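DsbA family protein (Salmonella typhimurium, PDB 7JVE) acts as a trimeric thioredoxin-like enzyme with both thiol oxidase and disulfide isomerase activities, and is encoded in a fimbrial operon. Local coordinates at residues Q93-S98 with K162-L167; V87-Y92 with I117-P122; Y58-L63 with G228-V233. All coordinates share one frame; numbering follows the deposited sequence.

Contact 1 (Q93-S98 with K162-L167); sequences QCSWCS and KVEGAL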
loop_
_atom_site.group_PDB
_atom_site.type_symbol
_atom_site.label_atom_id
_atom_site.label_comp_id
_atom_site.label_asym_id
_atom_site.label_seq_id
_atom_site.Cartn_x
_atom_site.Cartn_y
_atom_site.Cartn_z
ATOM N N GLN A 93 -9.840 -8.854 -18.366
ATOM C CA GLN A 93 -10.289 -8.830 -16.980
ATOM C C GLN A 93 -9.382 -8.013 -16.071
ATOM O O GLN A 93 -9.614 -7.954 -14.864
ATOM C CB GLN A 93 -10.427 -10.251 -16.452
ATOM C CG GLN A 93 -11.568 -10.961 -17.110
ATOM C CD GLN A 93 -11.960 -12.201 -16.374
ATOM O OE1 GLN A 93 -12.770 -12.145 -15.437
ATOM N NE2 GLN A 93 -11.399 -13.346 -16.786
ATOM N N CYS A 94 -8.372 -7.370 -16.622
ATOM C CA CYS A 94 -7.608 -6.381 -15.872
ATOM C C CYS A 94 -8.463 -5.138 -15.639
ATOM O O CYS A 94 -8.816 -4.435 -16.594
ATOM C CB CYS A 94 -6.343 -6.038 -16.644
ATOM S SG CYS A 94 -5.406 -4.796 -15.855
ATOM N N SER A 95 -8.779 -4.847 -14.373
ATOM C CA SER A 95 -9.716 -3.766 -14.077
ATOM C C SER A 95 -9.155 -2.391 -14.445
ATOM O O SER A 95 -9.918 -1.513 -14.858
ATOM C CB SER A 95 -10.136 -3.793 -12.597
ATOM O OG SER A 95 -9.056 -3.549 -11.710
ATOM N N TRP A 96 -7.844 -2.169 -14.331
ATOM C CA TRP A 96 -7.367 -0.848 -14.727
ATOM C C TRP A 96 -7.071 -0.737 -16.225
ATOM O O TRP A 96 -7.133 0.377 -16.769
ATOM C CB TRP A 96 -6.149 -0.435 -13.892
ATOM C CG TRP A 96 -4.853 -1.112 -14.227
ATOM C CD1 TRP A 96 -3.825 -0.597 -14.977
ATOM C CD2 TRP A 96 -4.419 -2.399 -13.775
ATOM N NE1 TRP A 96 -2.784 -1.504 -15.033
ATOM C CE2 TRP A 96 -3.123 -2.617 -14.304
ATOM C CE3 TRP A 96 -4.999 -3.392 -12.974
ATOM C CZ2 TRP A 96 -2.396 -3.792 -14.062
ATOM C CZ3 TRP A 96 -4.270 -4.572 -12.726
ATOM C CH2 TRP A 96 -2.981 -4.755 -13.270
ATOM N N CYS A 97 -6.799 -1.853 -16.914
ATOM C CA CYS A 97 -6.797 -1.834 -18.379
ATOM C C CYS A 97 -8.156 -1.408 -18.895
ATOM O O CYS A 97 -8.272 -0.600 -19.823
ATOM C CB CYS A 97 -6.478 -3.214 -18.939
ATOM S SG CYS A 97 -4.838 -3.793 -18.585
ATOM N N SER A 98 -9.203 -1.980 -18.310
ATOM C CA SER A 98 -10.554 -1.582 -18.659
ATOM C C SER A 98 -10.719 -0.073 -18.515
ATOM O O SER A 98 -11.175 0.600 -19.444
ATOM C CB SER A 98 -11.547 -2.338 -17.779
ATOM O OG SER A 98 -12.870 -2.046 -18.159
ATOM N N LYS A 162 -16.993 -6.169 -16.637
ATOM C CA LYS A 162 -16.752 -7.425 -15.926
ATOM C C LYS A 162 -15.245 -7.683 -15.876
ATOM O O LYS A 162 -14.610 -7.937 -16.909
ATOM C CB LYS A 162 -17.524 -8.575 -16.581
ATOM C CG LYS A 162 -19.045 -8.294 -16.613
ATOM C CD LYS A 162 -19.916 -9.488 -16.981
ATOM C CE LYS A 162 -21.277 -9.389 -16.303
ATOM N NZ LYS A 162 -22.277 -10.382 -16.830
ATOM N N VAL A 163 -14.669 -7.582 -14.673
ATOM C CA VAL A 163 -13.222 -7.612 -14.498
ATOM C C VAL A 163 -12.889 -8.500 -13.305
ATOM O O VAL A 163 -13.759 -8.851 -12.499
ATOM C CB VAL A 163 -12.633 -6.184 -14.309
ATOM C CG1 VAL A 163 -12.882 -5.337 -15.560
ATOM C CG2 VAL A 163 -13.208 -5.498 -13.058
ATOM N N GLU A 164 -11.609 -8.895 -13.234
ATOM C CA GLU A 164 -11.009 -9.534 -12.051
ATOM C C GLU A 164 -11.742 -10.817 -11.662
ATOM O O GLU A 164 -11.931 -11.116 -10.477
ATOM C CB GLU A 164 -10.945 -8.549 -10.881
ATOM C CG GLU A 164 -10.162 -7.327 -11.298
ATOM C CD GLU A 164 -8.650 -7.557 -11.326
ATOM O OE1 GLU A 164 -8.205 -8.633 -10.866
ATOM O OE2 GLU A 164 -7.922 -6.698 -11.897
ATOM N N GLY A 165 -12.139 -11.595 -12.668
ATOM C CA GLY A 165 -12.793 -12.868 -12.459
ATOM C C GLY A 165 -14.275 -12.877 -12.777
ATOM O O GLY A 165 -14.854 -13.961 -12.897
ATOM N N ALA A 166 -14.898 -11.707 -12.948
ATOM C CA ALA A 166 -16.333 -11.638 -13.207
ATOM C C ALA A 166 -16.710 -11.874 -14.672
ATOM O O ALA A 166 -17.903 -12.053 -14.956
ATOM C CB ALA A 166 -16.891 -10.278 -12.754
ATOM N N LEU A 167 -15.758 -11.856 -15.608
ATOM C CA LEU A 167 -16.058 -12.143 -17.010
ATOM C C LEU A 167 -16.016 -13.651 -17.262
ATOM O O LEU A 167 -14.969 -14.279 -17.089
ATOM C CB LEU A 167 -15.073 -11.431 -17.931
ATOM C CG LEU A 167 -15.440 -11.410 -19.410
ATOM C CD1 LEU A 167 -16.753 -10.689 -19.612
ATOM C CD2 LEU A 167 -14.353 -10.727 -20.224
#
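Two flat side chains, the amide of Gln-93 and the carboxylate of Glu-164, carry this contact. Gln-93 OE1 accepts from Leu-167 N at 3.0 Å, the donor standing 50° above the carbonyl plane. Gly-165 N adds a second, weak bond to the same oxygen at 2.9 Å. The chain beyond CG is extended (chi2 -165°), which carries the amide across to the turn. Glutamine suits the place, since its oxygen collects one N-H within the type I' turn 163-166 (Gly-165) and one just after it (Leu-167), while Gly-165 accepts a positive phi easily. Glu-164 OE2 is met on its anti side, 28° out of the carboxylate plane, by Ser-95 N at 3.2 Å, and OE1 makes a salt bridge with Arg-127. The Trp-96 ring has Cys-94 SG over one face, offset toward the rim.

Glu-164 N donates to a lone pair of Gln-93 O at 2.7 Å, and the compact branched Val-163 lays CG2 3.5 Å from Ser-95 CB. The turn thus grips the start of helix 95-110, where Cys-94 and Cys-97 form the redox disulfide.

Cys-94 is the N-cap of that helix, and residues 162-167 lie in the loop between helices 147-159 and 169-176. Gln-93 and Leu-167 both rest on Val-130 of helix 128-145, while Ser-98 touches Tyr-158 of helix 147-159.

Contact 2 (V87-Y92 with I117-P122); sequences VMFFDY and IFKEFP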
loop_
_atom_site.group_PDB
_atom_site.type_symbol
_atom_site.label_atom_id
_atom_site.label_comp_id
_atom_site.label_asym_id
_atom_site.label_seq_id
_atom_site.Cartn_x
_atom_site.Cartn_y
_atom_site.Cartn_z
ATOM N N VAL A 87 2.404 -0.914 -28.962
ATOM C CA VAL A 87 2.057 -2.312 -28.747
ATOM C C VAL A 87 1.471 -2.429 -27.349
ATOM O O VAL A 87 2.100 -2.001 -26.374
ATOM C CB VAL A 87 3.293 -3.217 -28.913
ATOM C CG1 VAL A 87 2.908 -4.686 -28.807
ATOM C CG2 VAL A 87 3.975 -2.942 -30.231
ATOM N N MET A 88 0.264 -2.985 -27.233
ATOM C CA MET A 88 -0.443 -2.980 -25.956
ATOM C C MET A 88 -0.699 -4.401 -25.475
ATOM O O MET A 88 -1.437 -5.162 -26.116
ATOM C CB MET A 88 -1.752 -2.187 -26.036
ATOM C CG MET A 88 -1.590 -0.757 -26.551
ATOM S SD MET A 88 -3.080 0.035 -27.222
ATOM C CE MET A 88 -3.499 -1.023 -28.615
ATOM N N PHE A 89 -0.074 -4.746 -24.346
ATOM C CA PHE A 89 -0.333 -5.978 -23.615
ATOM C C PHE A 89 -1.433 -5.722 -22.585
ATOM O O PHE A 89 -1.286 -4.869 -21.701
ATOM C CB PHE A 89 0.947 -6.464 -22.941
ATOM C CG PHE A 89 2.006 -6.895 -23.915
ATOM C CD1 PHE A 89 2.747 -5.951 -24.616
ATOM C CD2 PHE A 89 2.223 -8.258 -24.168
ATOM C CE1 PHE A 89 3.736 -6.350 -25.514
ATOM C CE2 PHE A 89 3.196 -8.673 -25.064
ATOM C CZ PHE A 89 3.968 -7.718 -25.748
ATOM N N PHE A 90 -2.533 -6.456 -22.705
ATOM C CA PHE A 90 -3.687 -6.229 -21.861
ATOM C C PHE A 90 -4.441 -7.543 -21.701
ATOM O O PHE A 90 -4.348 -8.450 -22.538
ATOM C CB PHE A 90 -4.619 -5.164 -22.450
ATOM C CG PHE A 90 -5.254 -5.598 -23.729
ATOM C CD1 PHE A 90 -4.574 -5.474 -24.930
ATOM C CD2 PHE A 90 -6.499 -6.213 -23.726
ATOM C CE1 PHE A 90 -5.148 -5.920 -26.103
ATOM C CE2 PHE A 90 -7.075 -6.643 -24.895
ATOM C CZ PHE A 90 -6.405 -6.498 -26.082
ATOM N N ASP A 91 -5.168 -7.626 -20.590
ATOM C CA ASP A 91 -6.097 -8.700 -20.270
ATOM C C ASP A 91 -7.477 -8.057 -20.158
ATOM O O ASP A 91 -7.617 -7.002 -19.525
ATOM C CB ASP A 91 -5.656 -9.379 -18.958
ATOM C CG ASP A 91 -6.549 -10.542 -18.519
ATOM O OD1 ASP A 91 -7.741 -10.632 -18.914
ATOM O OD2 ASP A 91 -6.029 -11.369 -17.721
ATOM N N TYR A 92 -8.489 -8.652 -20.799
ATOM C CA TYR A 92 -9.813 -8.053 -20.702
ATOM C C TYR A 92 -10.326 -7.994 -19.260
ATOM O O TYR A 92 -11.172 -7.148 -18.952
ATOM C CB TYR A 92 -10.822 -8.792 -21.579
ATOM C CG TYR A 92 -10.694 -8.468 -23.049
ATOM C CD1 TYR A 92 -11.045 -7.203 -23.542
ATOM C CD2 TYR A 92 -10.217 -9.411 -23.947
ATOM C CE1 TYR A 92 -10.930 -6.898 -24.884
ATOM C CE2 TYR A 92 -10.095 -9.117 -25.307
ATOM C CZ TYR A 92 -10.449 -7.860 -25.768
ATOM O OH TYR A 92 -10.340 -7.568 -27.115
ATOM N N ILE A 117 -1.134 -1.931 -31.960
ATOM C CA ILE A 117 -1.100 -3.381 -32.022
ATOM C C ILE A 117 -1.617 -3.923 -30.698
ATOM O O ILE A 117 -1.233 -3.440 -29.628
ATOM C CB ILE A 117 0.331 -3.876 -32.317
ATOM C CG1 ILE A 117 0.874 -3.177 -33.576
ATOM C CG2 ILE A 117 0.357 -5.384 -32.450
ATOM C CD1 ILE A 117 2.250 -3.660 -34.030
ATOM N N PHE A 118 -2.479 -4.927 -30.768
ATOM C CA PHE A 118 -3.187 -5.459 -29.606
ATOM C C PHE A 118 -2.637 -6.836 -29.243
ATOM O O PHE A 118 -2.743 -7.783 -30.032
ATOM C CB PHE A 118 -4.689 -5.536 -29.900
ATOM C CG PHE A 118 -5.346 -4.175 -30.049
ATOM C CD1 PHE A 118 -5.257 -3.476 -31.243
ATOM C CD2 PHE A 118 -6.035 -3.592 -28.982
ATOM C CE1 PHE A 118 -5.856 -2.211 -31.386
ATOM C CE2 PHE A 118 -6.639 -2.337 -29.108
ATOM C CZ PHE A 118 -6.542 -1.641 -30.311
ATOM N N LYS A 119 -2.060 -6.955 -28.059
ATOM C CA LYS A 119 -1.511 -8.234 -27.593
ATOM C C LYS A 119 -2.345 -8.725 -26.408
ATOM O O LYS A 119 -2.061 -8.394 -25.260
ATOM C CB LYS A 119 -0.029 -8.092 -27.192
ATOM C CG LYS A 119 0.846 -7.528 -28.274
ATOM C CD LYS A 119 1.019 -8.547 -29.400
ATOM C CE LYS A 119 2.271 -8.272 -30.199
ATOM N NZ LYS A 119 2.506 -9.304 -31.241
ATOM N N GLU A 120 -3.365 -9.532 -26.696
ATOM C CA GLU A 120 -4.199 -10.117 -25.651
ATOM C C GLU A 120 -3.440 -11.230 -24.937
ATOM O O GLU A 120 -2.852 -12.096 -25.595
ATOM C CB GLU A 120 -5.480 -10.679 -26.262
ATOM C CG GLU A 120 -6.403 -9.631 -26.815
ATOM C CD GLU A 120 -7.529 -10.210 -27.652
ATOM O OE1 GLU A 120 -8.177 -11.159 -27.188
ATOM O OE2 GLU A 120 -7.790 -9.692 -28.761
ATOM N N PHE A 121 -3.463 -11.216 -23.600
ATOM C CA PHE A 121 -2.803 -12.242 -22.806
ATOM C C PHE A 121 -3.501 -12.367 -21.455
ATOM O O PHE A 121 -4.255 -11.473 -21.052
ATOM C CB PHE A 121 -1.297 -11.939 -22.636
ATOM C CG PHE A 121 -0.972 -10.921 -21.544
ATOM C CD1 PHE A 121 -1.436 -9.619 -21.623
ATOM C CD2 PHE A 121 -0.156 -11.264 -20.469
ATOM C CE1 PHE A 121 -1.124 -8.664 -20.626
ATOM C CE2 PHE A 121 0.163 -10.324 -19.473
ATOM C CZ PHE A 121 -0.332 -9.017 -19.551
ATOM N N PRO A 122 -3.274 -13.479 -20.724
ATOM C CA PRO A 122 -3.943 -13.686 -19.432
ATOM C C PRO A 122 -3.030 -13.422 -18.244
ATOM O O PRO A 122 -1.965 -14.042 -18.149
ATOM C CB PRO A 122 -4.319 -15.168 -19.486
ATOM C CG PRO A 122 -3.284 -15.779 -20.443
ATOM C CD PRO A 122 -2.516 -14.672 -21.121
HETATM O O HOH W 1 -10.493 -9.921 -28.631
HETATM O O HOH W 2 -7.192 -11.373 -22.012
#
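A beta-alpha-beta unit places strands 84-90 and 115-120 side by side and parallel, with Val-87 to Phe-90 paired in order with Ile-117 to Glu-120. Backbone bonds alternate between the strands, from Met-88 N to Ile-117 O at 2.9 Å through to Phe-121 N to Phe-90 O at 3.1 Å, with Phe-121 one residue past the last bridge.

One face of the sheet carries Met-88, Phe-90, Phe-118 and Glu-120. The flexible Met-88 chain folds back at chi3 (-62°) and sets CE over the centre of the Phe-118 ring, 3.5 Å from its centroid, a CH-pi contact; SD, above the same face at 5.1 Å from the centroid, completes a Met-aromatic pair. Phe-90 CE1 meets the edge of that ring, 3.8 Å from CD2. Glu-120 CG packs against Phe-90 CZ, while its carboxylate, hydrogen-bonded to Tyr-150, also shares a water with Tyr-92 OH; a buried acid needs such partners.

On the other face the aliphatic part of Lys-119 does much of the packing: CB lies over the Phe-89 ring, 3.9 Å from the centroid, and CG touches Val-87 CG1. Its NZ reaches Ser-74 OG and Glu-68 O.

With helix 95-110 connecting the strands, this is the parallel pair at the heart of a thioredoxin fold.

Contact 3 (Y58-L63 with G228-V233); sequences YVQLAL and GDVKRV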
loop_
_atom_site.group_PDB
_atom_site.type_symbol
_atom_site.label_atom_id
_atom_site.label_comp_id
_atom_site.label_asym_id
_atom_site.label_seq_id
_atom_site.Cartn_x
_atom_site.Cartn_y
_atom_site.Cartn_z
ATOM N N TYR A 58 14.287 -2.901 -20.348
ATOM C CA TYR A 58 13.081 -3.139 -21.144
ATOM C C TYR A 58 13.269 -2.684 -22.585
ATOM O O TYR A 58 12.808 -3.357 -23.519
ATOM C CB TYR A 58 11.871 -2.417 -20.535
ATOM C CG TYR A 58 11.131 -3.203 -19.479
ATOM C CD1 TYR A 58 10.712 -4.518 -19.719
ATOM C CD2 TYR A 58 10.818 -2.622 -18.248
ATOM C CE1 TYR A 58 10.020 -5.238 -18.762
ATOM C CE2 TYR A 58 10.129 -3.334 -17.288
ATOM C CZ TYR A 58 9.738 -4.629 -17.543
ATOM O OH TYR A 58 9.067 -5.319 -16.575
ATOM N N VAL A 59 13.926 -1.535 -22.785
ATOM C CA VAL A 59 14.174 -1.057 -24.138
ATOM C C VAL A 59 15.005 -2.073 -24.919
ATOM O O VAL A 59 14.712 -2.376 -26.085
ATOM C CB VAL A 59 14.848 0.328 -24.107
ATOM C CG1 VAL A 59 15.458 0.632 -25.469
ATOM C CG2 VAL A 59 13.836 1.413 -23.713
ATOM N N GLN A 60 16.044 -2.628 -24.287
ATOM C CA GLN A 60 16.838 -3.656 -24.950
ATOM C C GLN A 60 15.972 -4.839 -25.356
ATOM O O GLN A 60 16.156 -5.401 -26.439
ATOM C CB GLN A 60 17.984 -4.121 -24.044
ATOM C CG GLN A 60 19.109 -3.118 -23.919
ATOM C CD GLN A 60 19.794 -2.894 -25.260
ATOM O OE1 GLN A 60 20.288 -3.838 -25.884
ATOM N NE2 GLN A 60 19.786 -1.652 -25.730
ATOM N N LEU A 61 15.038 -5.250 -24.482
ATOM C CA LEU A 61 14.164 -6.377 -24.804
ATOM C C LEU A 61 13.254 -6.048 -25.982
ATOM O O LEU A 61 13.063 -6.885 -26.877
ATOM C CB LEU A 61 13.338 -6.774 -23.580
ATOM C CG LEU A 61 14.136 -7.375 -22.416
ATOM C CD1 LEU A 61 13.240 -7.627 -21.201
ATOM C CD2 LEU A 61 14.817 -8.670 -22.867
ATOM N N ALA A 62 12.703 -4.820 -26.008
ATOM C CA ALA A 62 11.890 -4.369 -27.139
ATOM C C ALA A 62 12.667 -4.424 -28.447
ATOM O O ALA A 62 12.144 -4.885 -29.470
ATOM C CB ALA A 62 11.386 -2.952 -26.900
ATOM N N LEU A 63 13.921 -3.962 -28.438
ATOM C CA LEU A 63 14.721 -4.030 -29.655
ATOM C C LEU A 63 14.970 -5.471 -30.064
ATOM O O LEU A 63 14.941 -5.793 -31.256
ATOM C CB LEU A 63 16.041 -3.281 -29.477
ATOM C CG LEU A 63 15.840 -1.775 -29.293
ATOM C CD1 LEU A 63 17.139 -1.083 -28.852
ATOM C CD2 LEU A 63 15.258 -1.133 -30.555
ATOM N N GLY A 228 18.417 0.927 -34.111
ATOM C CA GLY A 228 18.821 0.576 -32.765
ATOM C C GLY A 228 18.831 1.771 -31.838
ATOM O O GLY A 228 19.541 1.780 -30.825
ATOM N N ASP A 229 18.049 2.793 -32.183
ATOM C CA ASP A 229 18.034 4.032 -31.413
ATOM C C ASP A 229 17.198 3.816 -30.157
ATOM O O ASP A 229 15.973 3.962 -30.168
ATOM C CB ASP A 229 17.530 5.192 -32.262
ATOM C CG ASP A 229 17.996 6.539 -31.731
ATOM O OD1 ASP A 229 17.830 7.559 -32.437
ATOM O OD2 ASP A 229 18.493 6.579 -30.580
ATOM N N VAL A 230 17.886 3.452 -29.069
ATOM C CA VAL A 230 17.269 3.277 -27.759
ATOM C C VAL A 230 16.465 4.513 -27.381
ATOM O O VAL A 230 15.481 4.431 -26.620
ATOM C CB VAL A 230 18.362 2.970 -26.704
ATOM C CG1 VAL A 230 19.134 1.698 -27.068
ATOM C CG2 VAL A 230 19.306 4.161 -26.525
ATOM N N LYS A 231 16.856 5.670 -27.928
ATOM C CA LYS A 231 16.277 6.964 -27.602
ATOM C C LYS A 231 14.885 7.172 -28.178
ATOM O O LYS A 231 14.218 8.126 -27.769
ATOM C CB LYS A 231 17.203 8.084 -28.094
ATOM C CG LYS A 231 16.840 9.462 -27.557
ATOM C CD LYS A 231 17.086 9.552 -26.055
ATOM C CE LYS A 231 18.573 9.471 -25.716
ATOM N NZ LYS A 231 19.303 10.690 -26.149
ATOM N N ARG A 232 14.431 6.324 -29.107
ATOM C CA ARG A 232 13.096 6.450 -29.692
ATOM C C ARG A 232 12.104 5.404 -29.190
ATOM O O ARG A 232 11.008 5.295 -29.748
ATOM C CB ARG A 232 13.177 6.386 -31.220
ATOM C CG ARG A 232 13.976 7.515 -31.872
ATOM C CD ARG A 232 13.344 7.944 -33.189
ATOM N NE ARG A 232 13.678 7.032 -34.290
ATOM C CZ ARG A 232 13.009 6.933 -35.446
ATOM N NH1 ARG A 232 11.945 7.696 -35.692
ATOM N NH2 ARG A 232 13.412 6.069 -36.376
ATOM N N VAL A 233 12.445 4.643 -28.155
ATOM C CA VAL A 233 11.610 3.556 -27.645
ATOM C C VAL A 233 11.184 3.885 -26.221
ATOM O O VAL A 233 11.992 4.353 -25.418
ATOM C CB VAL A 233 12.366 2.216 -27.658
ATOM C CG1 VAL A 233 11.481 1.083 -27.136
ATOM C CG2 VAL A 233 12.937 1.921 -29.038
#
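Val-59, Ala-62 and Leu-63 lie on one side of helix 37-64, near its C-terminal end, and meet Val-230 and Val-233 in the connection of the beta hairpin formed by the adjacent antiparallel strands 218-223 and 234-237. The long helix 37-64 is thereby packed on that connection of the thioredoxin-like sheet, and onto strand 218-223.

Packing of apolar side chains does nearly all the work across the contact. The spacing of three and four residues brings the helical side chains onto one face. Val-59 CG1 sits 3.9 Å from Val-230 CB, with the two side chains crossing at about a right angle. Val-233 fits beside Ala-62: its CG1, placed anti to the backbone N (chi1 -179°), is 4.0 Å from Ala-62 CB, where a small methyl allows the approach. The longer Leu-63 spans both valines, CD1 lying 3.9 Å from Val-230 CG1 and CD2 reaching 4.1 Å to Val-233 CG2. At the solvent-exposed margin Gln-60, bent at chi2 (-64°), brings NE2 to 3.7 Å from Val-230 CG1. Branched aliphatic residues suit this surface because they fill it without leaving a polar group to be satisfied. Val-233, buried, also touches Met-222 of strand 218-223, and Ala-62 touches Val-220, so the helix reaches the sheet itself.

Assembly enters at the start of the helical segment, where Tyr-58 OH hydrogen-bonds to Lys-162 of a neighbouring subunit.

Two hydrogen bonds within the connection shape it. Residues 230-232 form a short 3-10 segment, with Arg-232 N donating to Asp-229 O at 3.0 Å. Ahead of it, in the model, Asp-229 makes an Asx turn, though poorly ordered: its OD2 accepts from Lys-231 N at 3.2 Å, the donor lying above the carboxylate plane.

Overall arrangement
Contact 2 is the buried core, pairing two strands by backbone bonds and aromatic packing, whereas contacts 1 and 3 are partly buried and lie on opposite sides of the chain's centre, about 30 Å apart between centres. Contacts 1 and 2 touch: Cys-97 packs against Phe-90 and Asp-91, and helix 95-110, which starts in contact 1, links the strands of contact 2. Arg-127 bridges them too, pairing with Glu-164 and Asp-91. Contact 1 is mostly polar; contact 3, almost wholly apolar, fastens helix 37-64 to the connection between the last two strands. A neighbouring subunit reaches contacts 1 and 3 but not contact 2, and Tyr-58 of contact 3 meets that subunit's Lys-162, a contact 1 residue.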